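Side-chain contacts in bifunctional thiamine biosynthesis protein ThiDN (Methanocaldococcus jannaschii DSM 2661, PDB 2PHP), which probably phosphorylates hydroxymethylpyrimidine and its phosphate and joins the resulting pyrophosphate to a thiazole phosphate, the latter step being assigned to the ThiN domain described here: residues E9-I12 against K13-Y17; P125-T129 against M130-T134. All coordinates share one frame; numbering follows the deposited sequence.

In the fold
Both contacts are local: contact 1 joins successive turns of one helix, while contact 2 joins a loop to the helix turn that follows it. Neither closes a long loop, and they follow in series without nesting or crossing. Contact 1 comes first, on helix 8-22 near the N terminus, where it faces strands 37-40 and 71-73 of the mixed sheet, helix 167-185 and a second subunit. The chain then builds most of that sheet, through strand 115-117 at one of its edges, before contact 2 marks the passage from a loop into helix 129-141, beside helix 77-87. The two centres lie 28 Å apart, with the nearest atoms about 17 Å from each other, and they do not touch.

Contact 1: residues E9-I12 against K13-Y17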
loop_
_atom_site.group_PDB
_atom_site.type_symbol
_atom_site.label_atom_id
_atom_site.label_comp_id
_atom_site.label_asym_id
_atom_site.label_seq_id
_atom_site.Cartn_x
_atom_site.Cartn_y
_atom_site.Cartn_z
ATOM N N GLU B 9 -12.516 18.835 9.243
ATOM C CA GLU B 9 -11.972 17.827 10.147
ATOM C C GLU B 9 -13.046 16.783 10.446
ATOM O O GLU B 9 -12.789 15.577 10.428
ATOM C CB GLU B 9 -11.507 18.474 11.455
ATOM C CG GLU B 9 -10.837 17.506 12.418
ATOM C CD GLU B 9 -10.483 18.144 13.753
ATOM O OE1 GLU B 9 -10.163 19.354 13.780
ATOM O OE2 GLU B 9 -10.510 17.428 14.775
ATOM N N LYS B 10 -14.255 17.250 10.734
ATOM C CA LYS B 10 -15.338 16.323 11.022
ATOM C C LYS B 10 -15.569 15.363 9.857
ATOM O O LYS B 10 -15.724 14.159 10.053
ATOM C CB LYS B 10 -16.625 17.081 11.354
ATOM C CG LYS B 10 -17.806 16.181 11.684
ATOM C CD LYS B 10 -17.622 15.497 13.030
ATOM C CE LYS B 10 -18.803 14.598 13.359
ATOM N NZ LYS B 10 -18.637 13.922 14.676
ATOM N N VAL B 11 -15.592 15.901 8.640
ATOM C CA VAL B 11 -15.799 15.087 7.444
ATOM C C VAL B 11 -14.681 14.055 7.268
ATOM O O VAL B 11 -14.947 12.877 7.010
ATOM C CB VAL B 11 -15.874 15.968 6.177
ATOM C CG1 VAL B 11 -15.812 15.099 4.918
ATOM C CG2 VAL B 11 -17.171 16.782 6.185
ATOM N N ILE B 12 -13.433 14.495 7.397
ATOM C CA ILE B 12 -12.304 13.582 7.264
ATOM C C ILE B 12 -12.394 12.473 8.316
ATOM O O ILE B 12 -12.129 11.313 8.016
ATOM C CB ILE B 12 -10.954 14.318 7.417
ATOM C CG1 ILE B 12 -10.737 15.267 6.231
ATOM C CG2 ILE B 12 -9.815 13.302 7.546
ATOM C CD1 ILE B 12 -10.766 14.606 4.877
ATOM N N LYS B 13 -12.773 12.831 9.543
ATOM C CA LYS B 13 -12.895 11.839 10.611
ATOM C C LYS B 13 -14.019 10.828 10.341
ATOM O O LYS B 13 -13.879 9.640 10.652
ATOM C CB LYS B 13 -13.146 12.510 11.971
ATOM C CG LYS B 13 -11.937 13.169 12.605
ATOM C CD LYS B 13 -12.214 13.534 14.066
ATOM C CE LYS B 13 -11.127 14.460 14.605
ATOM N NZ LYS B 13 -11.558 15.215 15.807
ATOM N N ASN B 14 -15.127 11.295 9.767
ATOM C CA ASN B 14 -16.246 10.406 9.468
ATOM C C ASN B 14 -15.852 9.413 8.384
ATOM O O ASN B 14 -16.096 8.217 8.509
ATOM C CB ASN B 14 -17.472 11.203 9.018
ATOM C CG ASN B 14 -18.086 11.997 10.144
ATOM O OD1 ASN B 14 -18.000 11.602 11.310
ATOM N ND2 ASN B 14 -18.726 13.113 9.805
ATOM N N LEU B 15 -15.238 9.916 7.319
ATOM C CA LEU B 15 -14.799 9.055 6.222
ATOM C C LEU B 15 -13.773 8.031 6.702
ATOM O O LEU B 15 -13.847 6.849 6.353
ATOM C CB LEU B 15 -14.201 9.899 5.093
ATOM C CG LEU B 15 -15.248 10.524 4.170
ATOM C CD1 LEU B 15 -14.642 11.638 3.334
ATOM C CD2 LEU B 15 -15.824 9.426 3.292
ATOM N N SER B 16 -12.816 8.493 7.502
ATOM C CA SER B 16 -11.775 7.630 8.035
ATOM C C SER B 16 -12.352 6.498 8.881
ATOM O O SER B 16 -11.932 5.343 8.752
ATOM C CB SER B 16 -10.797 8.449 8.872
ATOM O OG SER B 16 -10.158 9.427 8.071
ATOM N N TYR B 17 -13.313 6.815 9.746
ATOM C CA TYR B 17 -13.898 5.772 10.577
ATOM C C TYR B 17 -14.751 4.838 9.724
ATOM O O TYR B 17 -14.789 3.637 9.967
ATOM C CB TYR B 17 -14.752 6.369 11.705
ATOM C CG TYR B 17 -15.276 5.305 12.639
ATOM C CD1 TYR B 17 -14.400 4.516 13.389
ATOM C CD2 TYR B 17 -16.641 5.053 12.745
ATOM C CE1 TYR B 17 -14.873 3.499 14.221
ATOM C CE2 TYR B 17 -17.124 4.044 13.571
ATOM C CZ TYR B 17 -16.235 3.272 14.302
ATOM O OH TYR B 17 -16.710 2.260 15.103
HETATM O O HOH W 1 -19.678 10.987 13.366
#
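Lys13 and Glu9, one helical turn apart, show how a salt bridge can run alongside the backbone bonds of a helix: Lys13 N donates to Glu9 O at 2.9 Å, so backbone and side chains both join the pair. Along Lys13, CB and CG pass over Glu9 O, CG at 3.4 Å; CD carries the chain on, CE comes up against Glu9 OE2 (3.0 Å) with Glu9 CG farther off, and NZ ends 2.7 Å from the same OE2, using its anti lone pair. Glu9 meets it with an extended chain, CG anti to the backbone N (chi1 -176°), and the two side chains point the same way. An alanine in place of Glu9 would probably leave the ammonium group of Lys13 without this carboxylate and its long chain freer to turn. At the next turn, Ser16 OG donates to Ile12 O at 2.7 Å, while Ser16 N reaches the same oxygen from the opposite face of its carbonyl plane. Val11 CG1 packs on Leu15 CD1. A water donates to Asn14 OD1, and Asn14 ND2 bonds Glu39. Val11 and Leu15 face strand 37-40, Ile12 and Leu15 meet strand 71-73, Asn14 touches helix 167-185, and Glu9 packs on Tyr17 of the second subunit.

Contact 2: residues P125-T129 against M130-T134; sequences PNVST and MEWGT
Ser128 and Glu131 meet where an irregular loop turns into helix 129-141, a worked case of N-capping. Ser128 has non-helical backbone angles (phi -90°, psi 124°), whereas Thr129 already takes helical ones. The first full helical bond runs from Trp132 N to Ser128 O at 2.9 Å, and the next from Gly133 N to Thr129 O at 2.8 Å. Ser128 O also receives a weak bond from Glu131 N.

The hydroxyl of Ser128, the N-cap residue, accepts a second weak bond from Glu131 N, at 3.4 Å; it is placed there by a chi1 of 155°, which swings OG roughly opposite its own backbone N. Glu131 CG lies 3.1 Å from Ser128 OG, and Glu131 OE1 comes near Ser128 CB. Val127 CG2 rests 4.0 Å from Trp132 CB, the two side chains crossing at a slant, while Thr129 O lies at the edge of the indole, 3.9 Å from Trp132 CE3. The methyl CE of Met130, a selenomethionine, curls back to Thr129 CG2, at 3.7 Å. Thr129 OG1 bonds Glu123 in the preceding loop.

Chemically, Ser128 supplies two acceptors to the first turn, so Glu131 N, which lacks a preceding helical carbonyl, is shared between two weak bonds, and the carboxylate of Glu131 near this end would probably interact favourably with the helix dipole.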
loop_
_atom_site.group_PDB
_atom_site.type_symbol
_atom_site.label_atom_id
_atom_site.label_comp_id
_atom_site.label_asym_id
_atom_site.label_seq_id
_atom_site.Cartn_x
_atom_site.Cartn_y
_atom_site.Cartn_z
ATOM N N PRO B 125 -30.498 15.453 -23.633
ATOM C CA PRO B 125 -29.262 16.032 -24.169
ATOM C C PRO B 125 -28.628 17.078 -23.252
ATOM O O PRO B 125 -29.317 17.748 -22.481
ATOM C CB PRO B 125 -29.716 16.643 -25.496
ATOM C CG PRO B 125 -30.917 15.813 -25.871
ATOM C CD PRO B 125 -31.623 15.700 -24.551
ATOM N N ASN B 126 -27.308 17.205 -23.357
ATOM C CA ASN B 126 -26.518 18.167 -22.587
ATOM C C ASN B 126 -26.712 18.212 -21.076
ATOM O O ASN B 126 -26.913 19.280 -20.492
ATOM C CB ASN B 126 -26.712 19.571 -23.160
ATOM C CG ASN B 126 -26.305 19.658 -24.615
ATOM O OD1 ASN B 126 -27.079 19.320 -25.512
ATOM N ND2 ASN B 126 -25.069 20.088 -24.858
ATOM N N VAL B 127 -26.640 17.049 -20.446
ATOM C CA VAL B 127 -26.761 16.964 -19.000
ATOM C C VAL B 127 -25.744 15.949 -18.513
ATOM O O VAL B 127 -25.218 15.155 -19.296
ATOM C CB VAL B 127 -28.158 16.488 -18.547
ATOM C CG1 VAL B 127 -29.212 17.487 -18.967
ATOM C CG2 VAL B 127 -28.448 15.107 -19.116
ATOM N N SER B 128 -25.460 15.995 -17.218
ATOM C CA SER B 128 -24.537 15.060 -16.593
ATOM C C SER B 128 -25.390 13.885 -16.129
ATOM O O SER B 128 -26.352 14.074 -15.380
ATOM C CB SER B 128 -23.858 15.714 -15.393
ATOM O OG SER B 128 -23.434 14.741 -14.450
ATOM N N THR B 129 -25.056 12.679 -16.578
ATOM C CA THR B 129 -25.823 11.505 -16.192
ATOM C C THR B 129 -26.072 11.441 -14.685
ATOM O O THR B 129 -27.193 11.186 -14.250
ATOM C CB THR B 129 -25.110 10.200 -16.589
ATOM O OG1 THR B 129 -24.709 10.263 -17.963
ATOM C CG2 THR B 129 -26.044 9.007 -16.389
HETATM N N MSE B 130 -25.026 11.668 -13.891
HETATM C CA MSE B 130 -25.163 11.589 -12.435
HETATM C C MSE B 130 -26.024 12.671 -11.799
HETATM O O MSE B 130 -26.708 12.415 -10.810
HETATM C CB MSE B 130 -23.786 11.571 -11.769
HETATM C CG MSE B 130 -23.004 10.274 -11.993
HETATM SE SE MSE B 130 -23.925 8.661 -11.328
HETATM C CE MSE B 130 -24.776 8.142 -12.996
ATOM N N GLU B 131 -26.003 13.879 -12.354
ATOM C CA GLU B 131 -26.815 14.956 -11.791
ATOM C C GLU B 131 -28.276 14.728 -12.177
ATOM O O GLU B 131 -29.179 14.773 -11.337
ATOM C CB GLU B 131 -26.335 16.312 -12.317
ATOM C CG GLU B 131 -24.828 16.463 -12.291
ATOM C CD GLU B 131 -24.355 17.838 -12.726
ATOM O OE1 GLU B 131 -24.954 18.418 -13.658
ATOM O OE2 GLU B 131 -23.366 18.328 -12.140
ATOM N N TRP B 132 -28.492 14.462 -13.458
ATOM C CA TRP B 132 -29.825 14.226 -13.982
ATOM C C TRP B 132 -30.486 12.987 -13.376
ATOM O O TRP B 132 -31.651 13.031 -12.968
ATOM C CB TRP B 132 -29.753 14.082 -15.503
ATOM C CG TRP B 132 -30.990 13.517 -16.091
ATOM C CD1 TRP B 132 -32.141 14.188 -16.391
ATOM C CD2 TRP B 132 -31.242 12.136 -16.371
ATOM N NE1 TRP B 132 -33.096 13.304 -16.837
ATOM C CE2 TRP B 132 -32.570 12.040 -16.836
ATOM C CE3 TRP B 132 -30.470 10.971 -16.273
ATOM C CZ2 TRP B 132 -33.150 10.817 -17.200
ATOM C CZ3 TRP B 132 -31.046 9.755 -16.636
ATOM C CH2 TRP B 132 -32.374 9.689 -17.094
ATOM N N GLY B 133 -29.744 11.884 -13.334
ATOM C CA GLY B 133 -30.279 10.646 -12.790
ATOM C C GLY B 133 -30.661 10.747 -11.326
ATOM O O GLY B 133 -31.685 10.207 -10.901
ATOM N N THR B 134 -29.825 11.426 -10.545
ATOM C CA THR B 134 -30.096 11.592 -9.126
ATOM C C THR B 134 -31.361 12.430 -8.971
ATOM O O THR B 134 -32.249 12.093 -8.186
ATOM C CB THR B 134 -28.924 12.295 -8.410
ATOM O OG1 THR B 134 -27.757 11.463 -8.476
ATOM C CG2 THR B 134 -29.271 12.568 -6.950
#